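PDB 2O6W: repeat Five Residue (Rfr) protein or pentapeptide repeat protein from Cyanothece, which is of unknown function but folds as a pentapeptide repeat protein, a right-handed quadrilateral beta helix whose N-terminal end is covered by a short alpha helix. Local coordinates for residues T3-R8 / C18-V23; A81-T86 / A96-A101; Y7-E12 / V56-A61. All coordinates share one frame; numbering follows the deposited sequence.

Contact 1: residues T3-R8 / C18-V23; sequences TNNLYR and CNLEGV
N5 and R8, one turn apart on helix 2-10, both lean onto the chain at C18-L20. N5 comes first. With CG beside its own backbone N (chi1 -65°), its amide reaches across to the loop, and the side chain passes that of L20 in the opposite direction. N5 CB and N5 ND2 each lie 4.0 Å from L20 CD2, so one leucine methyl rests against both the root and the amide end of the asparagine. The other end of the same amide faces sulfur: N5 OD1 is 3.8 Å from C18 SG, a van der Waals approach. A bridging water supplies the polar link. It accepts from N5 ND2 at 3.2 Å and from N19 N at 2.8 Å, thereby joining the helix side chain to the loop backbone without any direct hydrogen bond between them.

R8 follows. Its chain bends at chi3 (60°), which turns the guanidinium over the sulfur of C18. C18 SG lies over one face of that flat group, 3.2 Å from R8 NH1 and 3.5 Å from R8 CZ. The charge itself is answered elsewhere: R8 NE forms a salt bridge with E14, which helps hold the guanidinium in place. C18 SG is in turn bonded to C15 SG, and the helix thus sits against a disulfide that ties the following loop into a small ring. Beyond it, a type II turn runs from L20 to V23, one of the corners found in pentapeptide repeat proteins, here closed by a weak bond from V23 N to L20 O. C18-V23 is repeat-like in sequence and turn, and C18 and L20 pair by backbone with N62, consistent with helix 2-10 capping the N-terminal end of a quadrilateral beta helix.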
ATOM      1  N   THR A   3     -11.082 -14.948   7.882  1.00 39.55           N
ATOM      2  CA  THR A   3     -10.485 -15.088   9.199  1.00 40.33           C
ATOM      3  C   THR A   3      -9.040 -15.594   9.073  1.00 40.04           C
ATOM      4  O   THR A   3      -8.141 -15.106   9.753  1.00 39.95           O
ATOM      5  CB  THR A   3     -11.331 -16.061  10.054  1.00 41.16           C
ATOM      6  OG1 THR A   3     -10.853 -16.064  11.401  1.00 47.23           O
ATOM      7  CG2 THR A   3     -11.265 -17.461   9.484  1.00 38.79           C
ATOM      8  N   ASN A   4      -8.823 -16.557   8.181  1.00 39.44           N
ATOM      9  CA  ASN A   4      -7.500 -17.117   7.959  1.00 39.92           C
ATOM     10  C   ASN A   4      -6.567 -16.103   7.296  1.00 39.87           C
ATOM     11  O   ASN A   4      -5.373 -16.058   7.602  1.00 38.95           O
ATOM     12  CB  ASN A   4      -7.595 -18.380   7.093  1.00 41.36           C
ATOM     13  CG  ASN A   4      -6.252 -19.083   6.934  1.00 44.85           C
ATOM     14  OD1 ASN A   4      -5.550 -18.906   5.929  1.00 44.67           O
ATOM     15  ND2 ASN A   4      -5.883 -19.880   7.936  1.00 44.44           N
ATOM     16  N   ASN A   5      -7.103 -15.296   6.384  1.00 40.14           N
ATOM     17  CA  ASN A   5      -6.293 -14.285   5.711  1.00 40.16           C
ATOM     18  C   ASN A   5      -5.814 -13.259   6.730  1.00 39.53           C
ATOM     19  O   ASN A   5      -4.647 -12.884   6.742  1.00 39.77           O
ATOM     20  CB  ASN A   5      -7.093 -13.587   4.605  1.00 40.13           C
ATOM     21  CG  ASN A   5      -7.471 -14.526   3.480  1.00 41.28           C
ATOM     22  OD1 ASN A   5      -6.888 -15.598   3.328  1.00 43.66           O
ATOM     23  ND2 ASN A   5      -8.448 -14.124   2.676  1.00 43.16           N
ATOM     24  N   LEU A   6      -6.723 -12.825   7.594  1.00 40.24           N
ATOM     25  CA  LEU A   6      -6.392 -11.853   8.621  1.00 41.68           C
ATOM     26  C   LEU A   6      -5.329 -12.395   9.568  1.00 42.35           C
ATOM     27  O   LEU A   6      -4.490 -11.643  10.059  1.00 40.72           O
ATOM     28  CB  LEU A   6      -7.642 -11.475   9.416  1.00 40.78           C
ATOM     29  CG  LEU A   6      -8.758 -10.780   8.634  1.00 41.27           C
ATOM     30  CD1 LEU A   6      -9.930 -10.504   9.561  1.00 41.97           C
ATOM     31  CD2 LEU A   6      -8.246  -9.488   8.032  1.00 38.58           C
ATOM     32  N   TYR A   7      -5.366 -13.700   9.818  1.00 43.26           N
ATOM     33  CA  TYR A   7      -4.399 -14.319  10.713  1.00 44.77           C
ATOM     34  C   TYR A   7      -3.028 -14.348  10.067  1.00 44.12           C
ATOM     35  O   TYR A   7      -2.024 -14.068  10.714  1.00 43.09           O
ATOM     36  CB  TYR A   7      -4.812 -15.744  11.061  1.00 47.88           C
ATOM     37  CG  TYR A   7      -3.933 -16.377  12.112  1.00 52.36           C
ATOM     38  CD1 TYR A   7      -3.946 -15.910  13.427  1.00 54.76           C
ATOM     39  CD2 TYR A   7      -3.101 -17.453  11.803  1.00 55.60           C
ATOM     40  CE1 TYR A   7      -3.161 -16.501  14.410  1.00 56.40           C
ATOM     41  CE2 TYR A   7      -2.309 -18.054  12.780  1.00 57.91           C
ATOM     42  CZ  TYR A   7      -2.350 -17.573  14.079  1.00 59.14           C
ATOM     43  OH  TYR A   7      -1.590 -18.179  15.057  1.00 64.51           O
ATOM     44  N   ARG A   8      -2.988 -14.703   8.790  1.00 44.51           N
ATOM     45  CA  ARG A   8      -1.730 -14.749   8.068  1.00 45.78           C
ATOM     46  C   ARG A   8      -1.124 -13.353   8.029  1.00 46.73           C
ATOM     47  O   ARG A   8       0.090 -13.198   8.075  1.00 47.51           O
ATOM     48  CB  ARG A   8      -1.954 -15.262   6.644  1.00 44.97           C
ATOM     49  CG  ARG A   8      -2.342 -16.726   6.568  1.00 45.96           C
ATOM     50  CD  ARG A   8      -2.943 -17.062   5.213  1.00 46.28           C
ATOM     51  NE  ARG A   8      -2.029 -16.802   4.107  1.00 47.53           N
ATOM     52  CZ  ARG A   8      -2.408 -16.728   2.834  1.00 47.97           C
ATOM     53  NH1 ARG A   8      -3.686 -16.894   2.517  1.00 47.27           N
ATOM     54  NH2 ARG A   8      -1.517 -16.483   1.880  1.00 47.93           N
ATOM     55  N   CYS A  18      -3.962 -13.486  -1.836  1.00 37.72           N
ATOM     56  CA  CYS A  18      -5.233 -13.468  -1.119  1.00 40.51           C
ATOM     57  C   CYS A  18      -6.266 -12.598  -1.837  1.00 39.70           C
ATOM     58  O   CYS A  18      -5.918 -11.683  -2.584  1.00 40.03           O
ATOM     59  CB  CYS A  18      -5.047 -12.925   0.311  1.00 42.03           C
ATOM     60  SG  CYS A  18      -4.057 -13.936   1.474  1.00 53.30           S
ATOM     61  N   ASN A  19      -7.537 -12.902  -1.614  1.00 40.19           N
ATOM     62  CA  ASN A  19      -8.619 -12.122  -2.182  1.00 41.46           C
ATOM     63  C   ASN A  19      -9.171 -11.281  -1.047  1.00 41.02           C
ATOM     64  O   ASN A  19      -9.880 -11.782  -0.174  1.00 42.41           O
ATOM     65  CB  ASN A  19      -9.692 -13.036  -2.769  1.00 44.48           C
ATOM     66  CG  ASN A  19      -9.266 -13.638  -4.102  1.00 50.03           C
ATOM     67  OD1 ASN A  19      -8.977 -12.907  -5.058  1.00 50.87           O
ATOM     68  ND2 ASN A  19      -9.212 -14.969  -4.172  1.00 50.66           N
ATOM     69  N   LEU A  20      -8.821  -9.999  -1.059  1.00 39.23           N
ATOM     70  CA  LEU A  20      -9.240  -9.069  -0.024  1.00 37.95           C
ATOM     71  C   LEU A  20     -10.038  -7.915  -0.605  1.00 37.75           C
ATOM     72  O   LEU A  20      -9.978  -6.795  -0.099  1.00 40.25           O
ATOM     73  CB  LEU A  20      -8.002  -8.524   0.691  1.00 37.32           C
ATOM     74  CG  LEU A  20      -7.059  -9.587   1.259  1.00 38.49           C
ATOM     75  CD1 LEU A  20      -5.715  -8.965   1.610  1.00 37.30           C
ATOM     76  CD2 LEU A  20      -7.702 -10.228   2.477  1.00 36.43           C
ATOM     77  N   GLU A  21     -10.790  -8.188  -1.663  1.00 37.68           N
ATOM     78  CA  GLU A  21     -11.591  -7.159  -2.317  1.00 36.92           C
ATOM     79  C   GLU A  21     -12.607  -6.516  -1.370  1.00 34.48           C
ATOM     80  O   GLU A  21     -13.343  -7.208  -0.677  1.00 33.05           O
ATOM     81  CB  GLU A  21     -12.355  -7.746  -3.509  1.00 41.52           C
ATOM     82  CG  GLU A  21     -11.559  -8.651  -4.451  1.00 50.97           C
ATOM     83  CD  GLU A  21     -11.279 -10.051  -3.875  1.00 56.39           C
ATOM     84  OE1 GLU A  21     -11.997 -10.499  -2.943  1.00 56.93           O
ATOM     85  OE2 GLU A  21     -10.343 -10.713  -4.380  1.00 59.55           O
ATOM     86  N   GLY A  22     -12.643  -5.191  -1.351  1.00 32.96           N
ATOM     87  CA  GLY A  22     -13.595  -4.491  -0.516  1.00 31.38           C
ATOM     88  C   GLY A  22     -13.438  -4.547   0.993  1.00 31.71           C
ATOM     89  O   GLY A  22     -14.339  -4.092   1.702  1.00 31.18           O
ATOM     90  N   VAL A  23     -12.331  -5.082   1.506  1.00 30.48           N
ATOM     91  CA  VAL A  23     -12.168  -5.129   2.958  1.00 31.14           C
ATOM     92  C   VAL A  23     -11.991  -3.731   3.530  1.00 32.64           C
ATOM     93  O   VAL A  23     -11.540  -2.810   2.842  1.00 34.18           O
ATOM     94  CB  VAL A  23     -10.949  -5.978   3.419  1.00 32.19           C
ATOM     95  CG1 VAL A  23     -11.151  -7.431   3.038  1.00 29.85           C
ATOM     96  CG2 VAL A  23      -9.658  -5.415   2.840  1.00 30.90           C
TER
HETATM   97  O   HOH W   1      -8.101 -15.317  -0.261  1.00 33.96           O

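Contact 2: residues A81-T86 / A96-A101; sequences AILVET and AILIGA
L83 and L98 meet inside a right-handed quadrilateral beta helix, in which each pentapeptide supplies one side of a square coil and its central leucine fills the interior. The two leucines stand fifteen residues apart, on neighbouring sides of successive coils, and their side chains cross at about a right angle. L83 CD1 touches L98 CD2 at 3.9 Å. The bond from CA to CB of L83 already points toward the other segment, whereas that of L98 does not, and L98 must bring a branch over to meet it; a chi1 of -71° sets its CG beside the backbone N, with CD2 on the side of L83.

This leucine pair and the backbone near A81 and A101 make up the tight part. A81 and A101 are twenty residues apart, one full coil, and their CA atoms approach to 4.8 Å. Both are buried, in keeping with the small inward residue that precedes the central leucine by two in this family. The backbone of N102 bonds to that of both A81 and L83, holding the coils in step.

The outer side is looser. The side chains of I82 and I99 set off away from the opposing chain, and E85 is exposed at its corner. Each segment turns there through a type II bend: A101 N donates to L98 O at 3.0 Å, while the corresponding bond from T86 N to L83 O is weak. G100 and E85 occupy the equivalent positive-phi positions. Where the backbones come closest, a bent CA-H...O contact runs from A101 CA to A81 O at 3.4 Å, with an angle of 131° at the hydrogen.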
ATOM      1  N   ALA A  81       0.155  -6.597  -7.623  1.00 34.87           N
ATOM      2  CA  ALA A  81      -1.068  -6.581  -6.837  1.00 33.66           C
ATOM      3  C   ALA A  81      -2.171  -5.839  -7.588  1.00 34.22           C
ATOM      4  O   ALA A  81      -1.901  -4.969  -8.417  1.00 35.04           O
ATOM      5  CB  ALA A  81      -0.809  -5.912  -5.505  1.00 32.79           C
ATOM      6  N   ILE A  82      -3.417  -6.189  -7.301  1.00 33.55           N
ATOM      7  CA  ILE A  82      -4.559  -5.543  -7.937  1.00 32.85           C
ATOM      8  C   ILE A  82      -5.158  -4.583  -6.914  1.00 32.88           C
ATOM      9  O   ILE A  82      -5.629  -5.005  -5.856  1.00 30.77           O
ATOM     10  CB  ILE A  82      -5.619  -6.596  -8.366  1.00 34.13           C
ATOM     11  CG1 ILE A  82      -4.972  -7.600  -9.330  1.00 33.87           C
ATOM     12  CG2 ILE A  82      -6.821  -5.913  -9.011  1.00 29.49           C
ATOM     13  CD1 ILE A  82      -5.831  -8.788  -9.659  1.00 37.60           C
ATOM     14  N   LEU A  83      -5.134  -3.292  -7.236  1.00 33.02           N
ATOM     15  CA  LEU A  83      -5.645  -2.263  -6.342  1.00 33.86           C
ATOM     16  C   LEU A  83      -6.579  -1.303  -7.076  1.00 34.18           C
ATOM     17  O   LEU A  83      -6.455  -0.085  -6.955  1.00 34.66           O
ATOM     18  CB  LEU A  83      -4.468  -1.485  -5.740  1.00 34.22           C
ATOM     19  CG  LEU A  83      -3.374  -2.348  -5.108  1.00 36.21           C
ATOM     20  CD1 LEU A  83      -2.154  -1.520  -4.788  1.00 37.52           C
ATOM     21  CD2 LEU A  83      -3.915  -3.001  -3.855  1.00 38.93           C
ATOM     22  N   VAL A  84      -7.519  -1.858  -7.831  1.00 33.92           N
ATOM     23  CA  VAL A  84      -8.465  -1.053  -8.593  1.00 33.61           C
ATOM     24  C   VAL A  84      -9.460  -0.313  -7.703  1.00 33.93           C
ATOM     25  O   VAL A  84     -10.199  -0.931  -6.943  1.00 35.32           O
ATOM     26  CB  VAL A  84      -9.240  -1.940  -9.600  1.00 33.19           C
ATOM     27  CG1 VAL A  84     -10.350  -1.144 -10.269  1.00 31.81           C
ATOM     28  CG2 VAL A  84      -8.277  -2.485 -10.645  1.00 30.38           C
ATOM     29  N   GLU A  85      -9.475   1.012  -7.809  1.00 35.33           N
ATOM     30  CA  GLU A  85     -10.379   1.844  -7.025  1.00 38.11           C
ATOM     31  C   GLU A  85     -10.180   1.676  -5.523  1.00 37.79           C
ATOM     32  O   GLU A  85     -11.113   1.855  -4.744  1.00 40.52           O
ATOM     33  CB  GLU A  85     -11.831   1.526  -7.382  1.00 39.87           C
ATOM     34  CG  GLU A  85     -12.260   2.040  -8.743  1.00 48.59           C
ATOM     35  CD  GLU A  85     -13.550   1.395  -9.234  1.00 54.36           C
ATOM     36  OE1 GLU A  85     -14.578   1.475  -8.522  1.00 56.90           O
ATOM     37  OE2 GLU A  85     -13.534   0.804 -10.338  1.00 59.21           O
ATOM     38  N   THR A  86      -8.963   1.338  -5.120  1.00 35.13           N
ATOM     39  CA  THR A  86      -8.650   1.150  -3.711  1.00 33.16           C
ATOM     40  C   THR A  86      -8.447   2.503  -3.041  1.00 32.68           C
ATOM     41  O   THR A  86      -7.925   3.434  -3.661  1.00 32.53           O
ATOM     42  CB  THR A  86      -7.354   0.319  -3.547  1.00 33.84           C
ATOM     43  OG1 THR A  86      -7.540  -0.977  -4.128  1.00 33.66           O
ATOM     44  CG2 THR A  86      -6.982   0.172  -2.076  1.00 31.58           C
ATOM     45  N   ALA A  96       7.837   1.357  -0.601  1.00 32.56           N
ATOM     46  CA  ALA A  96       6.956   0.255  -0.930  1.00 31.12           C
ATOM     47  C   ALA A  96       7.295  -0.286  -2.309  1.00 31.12           C
ATOM     48  O   ALA A  96       7.872   0.409  -3.143  1.00 30.48           O
ATOM     49  CB  ALA A  96       5.521   0.714  -0.893  1.00 30.60           C
ATOM     50  N   ILE A  97       6.938  -1.536  -2.545  1.00 31.09           N
ATOM     51  CA  ILE A  97       7.201  -2.132  -3.836  1.00 32.60           C
ATOM     52  C   ILE A  97       5.882  -2.310  -4.561  1.00 32.64           C
ATOM     53  O   ILE A  97       5.085  -3.174  -4.206  1.00 32.29           O
ATOM     54  CB  ILE A  97       7.906  -3.490  -3.681  1.00 33.04           C
ATOM     55  CG1 ILE A  97       9.317  -3.264  -3.117  1.00 32.53           C
ATOM     56  CG2 ILE A  97       7.974  -4.204  -5.019  1.00 30.35           C
ATOM     57  CD1 ILE A  97      10.051  -4.546  -2.787  1.00 37.49           C
ATOM     58  N   LEU A  98       5.644  -1.481  -5.572  1.00 31.38           N
ATOM     59  CA  LEU A  98       4.405  -1.569  -6.335  1.00 32.10           C
ATOM     60  C   LEU A  98       4.653  -1.910  -7.802  1.00 32.85           C
ATOM     61  O   LEU A  98       3.900  -1.492  -8.680  1.00 33.25           O
ATOM     62  CB  LEU A  98       3.630  -0.253  -6.219  1.00 32.13           C
ATOM     63  CG  LEU A  98       2.994   0.025  -4.846  1.00 33.99           C
ATOM     64  CD1 LEU A  98       2.880   1.518  -4.625  1.00 32.21           C
ATOM     65  CD2 LEU A  98       1.619  -0.647  -4.756  1.00 31.89           C
ATOM     66  N   ILE A  99       5.707  -2.678  -8.061  1.00 33.55           N
ATOM     67  CA  ILE A  99       6.050  -3.073  -9.424  1.00 33.16           C
ATOM     68  C   ILE A  99       4.904  -3.808 -10.108  1.00 32.85           C
ATOM     69  O   ILE A  99       4.376  -4.783  -9.582  1.00 32.59           O
ATOM     70  CB  ILE A  99       7.290  -3.979  -9.442  1.00 33.81           C
ATOM     71  CG1 ILE A  99       8.487  -3.213  -8.879  1.00 32.66           C
ATOM     72  CG2 ILE A  99       7.591  -4.435 -10.866  1.00 33.58           C
ATOM     73  CD1 ILE A  99       9.726  -4.068  -8.719  1.00 30.21           C
ATOM     74  N   GLY A 100       4.521  -3.323 -11.282  1.00 33.14           N
ATOM     75  CA  GLY A 100       3.454  -3.952 -12.031  1.00 33.94           C
ATOM     76  C   GLY A 100       2.085  -3.913 -11.382  1.00 33.83           C
ATOM     77  O   GLY A 100       1.161  -4.579 -11.854  1.00 35.52           O
ATOM     78  N   ALA A 101       1.937  -3.140 -10.312  1.00 32.70           N
ATOM     79  CA  ALA A 101       0.651  -3.048  -9.627  1.00 32.29           C
ATOM     80  C   ALA A 101      -0.409  -2.389 -10.500  1.00 31.14           C
ATOM     81  O   ALA A 101      -0.110  -1.534 -11.323  1.00 30.34           O
ATOM     82  CB  ALA A 101       0.797  -2.268  -8.324  1.00 32.70           C
TER

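Contact 3: residues Y7-E12 / V56-A61; sequences YRLELE and VDLTRA
L9 meets V56 and L58 through a single methyl, and the contact across the two segments is entirely apolar. L9 CD2 lies 3.7 Å from V56 CG1 and 4.1 Å from L58 CD2, resting against both inward side chains of the repeat. Each partner crosses the leucine at about a right angle, so the touching is done by branch ends rather than along whole chains. L9 has an unusual chi1 of -102°, off the staggered positions, which carries its branches toward the coil. On the other side V56 offers the gamma methyl that stands opposite its backbone N (chi1 176°). All three residues are buried.

Polar bonds stay within the segments or run to other parts of the chain. D57 takes no part in the contact with L9, and its OD1 gathers two donors from one residue. T59 N donates at 3.1 Å to D57 OD1, nearly in line with the carboxylate C-O bond, making an Asx turn; T59 OG1 donates at 2.7 Å to the syn lone pair of the same oxygen. Two donors thus grip OD1, tying the D57 side chain to T59 within the type II turn from L58 to A61, whose A61 N donates to L58 O at 3.1 Å.

Further backbone bonds place the site: D57 pairs with R13 and C15 in the chain leaving the helix, while V56 and L58 pair with I77 of the next coil. Polar bonds here serve the coil itself and its links to neighbouring chain, while helix 2-10 meets it through hydrophobic contact, its leucine probably helping to close the end of the leucine-lined interior.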
ATOM      1  N   TYR A   7      -5.366 -13.700   9.818  1.00 43.26           N
ATOM      2  CA  TYR A   7      -4.399 -14.319  10.713  1.00 44.77           C
ATOM      3  C   TYR A   7      -3.028 -14.348  10.067  1.00 44.12           C
ATOM      4  O   TYR A   7      -2.024 -14.068  10.714  1.00 43.09           O
ATOM      5  CB  TYR A   7      -4.812 -15.744  11.061  1.00 47.88           C
ATOM      6  CG  TYR A   7      -3.933 -16.377  12.112  1.00 52.36           C
ATOM      7  CD1 TYR A   7      -3.946 -15.910  13.427  1.00 54.76           C
ATOM      8  CD2 TYR A   7      -3.101 -17.453  11.803  1.00 55.60           C
ATOM      9  CE1 TYR A   7      -3.161 -16.501  14.410  1.00 56.40           C
ATOM     10  CE2 TYR A   7      -2.309 -18.054  12.780  1.00 57.91           C
ATOM     11  CZ  TYR A   7      -2.350 -17.573  14.079  1.00 59.14           C
ATOM     12  OH  TYR A   7      -1.590 -18.179  15.057  1.00 64.51           O
ATOM     13  N   ARG A   8      -2.988 -14.703   8.790  1.00 44.51           N
ATOM     14  CA  ARG A   8      -1.730 -14.749   8.068  1.00 45.78           C
ATOM     15  C   ARG A   8      -1.124 -13.353   8.029  1.00 46.73           C
ATOM     16  O   ARG A   8       0.090 -13.198   8.075  1.00 47.51           O
ATOM     17  CB  ARG A   8      -1.954 -15.262   6.644  1.00 44.97           C
ATOM     18  CG  ARG A   8      -2.342 -16.726   6.568  1.00 45.96           C
ATOM     19  CD  ARG A   8      -2.943 -17.062   5.213  1.00 46.28           C
ATOM     20  NE  ARG A   8      -2.029 -16.802   4.107  1.00 47.53           N
ATOM     21  CZ  ARG A   8      -2.408 -16.728   2.834  1.00 47.97           C
ATOM     22  NH1 ARG A   8      -3.686 -16.894   2.517  1.00 47.27           N
ATOM     23  NH2 ARG A   8      -1.517 -16.483   1.880  1.00 47.93           N
ATOM     24  N   LEU A   9      -1.974 -12.338   7.952  1.00 48.12           N
ATOM     25  CA  LEU A   9      -1.499 -10.960   7.904  1.00 51.26           C
ATOM     26  C   LEU A   9      -0.913 -10.484   9.224  1.00 52.48           C
ATOM     27  O   LEU A   9       0.167  -9.899   9.260  1.00 52.78           O
ATOM     28  CB  LEU A   9      -2.632 -10.011   7.521  1.00 50.97           C
ATOM     29  CG  LEU A   9      -2.706  -9.483   6.096  1.00 51.85           C
ATOM     30  CD1 LEU A   9      -3.924  -8.592   6.011  1.00 52.07           C
ATOM     31  CD2 LEU A   9      -1.441  -8.704   5.726  1.00 51.06           C
ATOM     32  N   GLU A  10      -1.642 -10.726  10.304  1.00 53.93           N
ATOM     33  CA  GLU A  10      -1.207 -10.301  11.622  1.00 56.68           C
ATOM     34  C   GLU A  10      -0.011 -11.093  12.136  1.00 56.24           C
ATOM     35  O   GLU A  10       0.927 -10.518  12.683  1.00 57.64           O
ATOM     36  CB  GLU A  10      -2.366 -10.421  12.613  1.00 58.74           C
ATOM     37  CG  GLU A  10      -2.068  -9.880  14.003  1.00 63.87           C
ATOM     38  CD  GLU A  10      -1.958  -8.366  14.041  1.00 67.13           C
ATOM     39  OE1 GLU A  10      -1.733  -7.813  15.143  1.00 69.53           O
ATOM     40  OE2 GLU A  10      -2.099  -7.726  12.974  1.00 69.44           O
ATOM     41  N   LEU A  11      -0.036 -12.407  11.947  1.00 55.40           N
ATOM     42  CA  LEU A  11       1.041 -13.259  12.431  1.00 55.37           C
ATOM     43  C   LEU A  11       2.169 -13.542  11.442  1.00 54.17           C
ATOM     44  O   LEU A  11       3.336 -13.304  11.748  1.00 54.91           O
ATOM     45  CB  LEU A  11       0.465 -14.586  12.919  1.00 58.04           C
ATOM     46  CG  LEU A  11       1.490 -15.564  13.496  1.00 61.07           C
ATOM     47  CD1 LEU A  11       1.980 -15.053  14.850  1.00 61.65           C
ATOM     48  CD2 LEU A  11       0.862 -16.938  13.641  1.00 62.54           C
ATOM     49  N   GLU A  12       1.819 -14.064  10.270  1.00 52.46           N
ATOM     50  CA  GLU A  12       2.798 -14.403   9.242  1.00 50.71           C
ATOM     51  C   GLU A  12       3.300 -13.203   8.448  1.00 48.56           C
ATOM     52  O   GLU A  12       4.238 -13.330   7.662  1.00 47.20           O
ATOM     53  CB  GLU A  12       2.203 -15.414   8.261  1.00 54.79           C
ATOM     54  CG  GLU A  12       1.702 -16.696   8.893  1.00 61.36           C
ATOM     55  CD  GLU A  12       2.749 -17.354   9.756  1.00 64.68           C
ATOM     56  OE1 GLU A  12       3.888 -17.548   9.267  1.00 66.16           O
ATOM     57  OE2 GLU A  12       2.428 -17.684  10.922  1.00 67.41           O
ATOM     58  N   VAL A  56       5.609  -6.747   5.108  1.00 37.76           N
ATOM     59  CA  VAL A  56       4.408  -7.508   4.800  1.00 35.18           C
ATOM     60  C   VAL A  56       4.393  -7.830   3.307  1.00 33.63           C
ATOM     61  O   VAL A  56       4.632  -6.959   2.473  1.00 31.90           O
ATOM     62  CB  VAL A  56       3.148  -6.716   5.194  1.00 35.53           C
ATOM     63  CG1 VAL A  56       1.897  -7.472   4.790  1.00 34.75           C
ATOM     64  CG2 VAL A  56       3.155  -6.464   6.698  1.00 36.01           C
ATOM     65  N   ASP A  57       4.122  -9.087   2.977  1.00 33.46           N
ATOM     66  CA  ASP A  57       4.112  -9.515   1.585  1.00 35.63           C
ATOM     67  C   ASP A  57       2.692  -9.707   1.042  1.00 35.53           C
ATOM     68  O   ASP A  57       1.976 -10.634   1.439  1.00 35.71           O
ATOM     69  CB  ASP A  57       4.903 -10.816   1.442  1.00 35.61           C
ATOM     70  CG  ASP A  57       5.325 -11.082   0.019  1.00 41.60           C
ATOM     71  OD1 ASP A  57       4.536 -10.783  -0.905  1.00 42.51           O
ATOM     72  OD2 ASP A  57       6.447 -11.609  -0.187  1.00 47.55           O
ATOM     73  N   LEU A  58       2.300  -8.829   0.125  1.00 33.64           N
ATOM     74  CA  LEU A  58       0.976  -8.887  -0.478  1.00 34.18           C
ATOM     75  C   LEU A  58       1.057  -9.032  -1.998  1.00 33.05           C
ATOM     76  O   LEU A  58       0.237  -8.479  -2.737  1.00 32.87           O
ATOM     77  CB  LEU A  58       0.175  -7.634  -0.094  1.00 34.01           C
ATOM     78  CG  LEU A  58      -0.272  -7.542   1.377  1.00 36.43           C
ATOM     79  CD1 LEU A  58      -0.802  -6.147   1.686  1.00 35.45           C
ATOM     80  CD2 LEU A  58      -1.347  -8.589   1.650  1.00 34.48           C
ATOM     81  N   THR A  59       2.055  -9.789  -2.445  1.00 31.65           N
ATOM     82  CA  THR A  59       2.281 -10.054  -3.860  1.00 30.77           C
ATOM     83  C   THR A  59       1.046 -10.688  -4.465  1.00 31.88           C
ATOM     84  O   THR A  59       0.461 -11.605  -3.881  1.00 32.50           O
ATOM     85  CB  THR A  59       3.455 -11.044  -4.072  1.00 31.73           C
ATOM     86  OG1 THR A  59       4.672 -10.456  -3.602  1.00 30.06           O
ATOM     87  CG2 THR A  59       3.592 -11.413  -5.551  1.00 25.73           C
ATOM     88  N   ARG A  60       0.673 -10.202  -5.645  1.00 31.95           N
ATOM     89  CA  ARG A  60      -0.482 -10.691  -6.389  1.00 33.41           C
ATOM     90  C   ARG A  60      -1.804 -10.654  -5.618  1.00 34.30           C
ATOM     91  O   ARG A  60      -2.776 -11.295  -6.017  1.00 34.86           O
ATOM     92  CB  ARG A  60      -0.220 -12.114  -6.891  1.00 34.40           C
ATOM     93  CG  ARG A  60       0.955 -12.245  -7.878  1.00 38.27           C
ATOM     94  CD  ARG A  60       1.043 -13.659  -8.463  1.00 39.76           C
ATOM     95  NE  ARG A  60       1.074 -14.670  -7.408  1.00 44.53           N
ATOM     96  CZ  ARG A  60       2.165 -15.002  -6.723  1.00 47.10           C
ATOM     97  NH1 ARG A  60       3.325 -14.409  -6.988  1.00 48.51           N
ATOM     98  NH2 ARG A  60       2.092 -15.912  -5.762  1.00 47.76           N
ATOM     99  N   ALA A  61      -1.848  -9.912  -4.516  1.00 33.36           N
ATOM    100  CA  ALA A  61      -3.078  -9.821  -3.736  1.00 34.16           C
ATOM    101  C   ALA A  61      -4.087  -8.917  -4.443  1.00 34.58           C
ATOM    102  O   ALA A  61      -3.714  -8.034  -5.216  1.00 35.53           O
ATOM    103  CB  ALA A  61      -2.783  -9.282  -2.343  1.00 31.77           C
TER

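Contacts 1 and 3 both use helix 2-10, with N5 and R8 in one and L9 in the other, and have centres about 8 Å apart; together they seat the helix on the N-terminal end of the beta helix. Contact 1 is the partly buried flank, where water, amide, guanidinium and disulfide sulfur mix, whereas contact 3 is buried and purely apolar across the segments. Contact 2, nearest the centre of the chain, involves no helix and joins one repeat coil to the next. It adjoins contact 3 at the backbone, where a probable hydrogen bond runs from I82 N to A61 O at 2.8 Å. The mixed polar contacts thus lie on the helix flank, while contacts 2 and 3 rest on leucine packing.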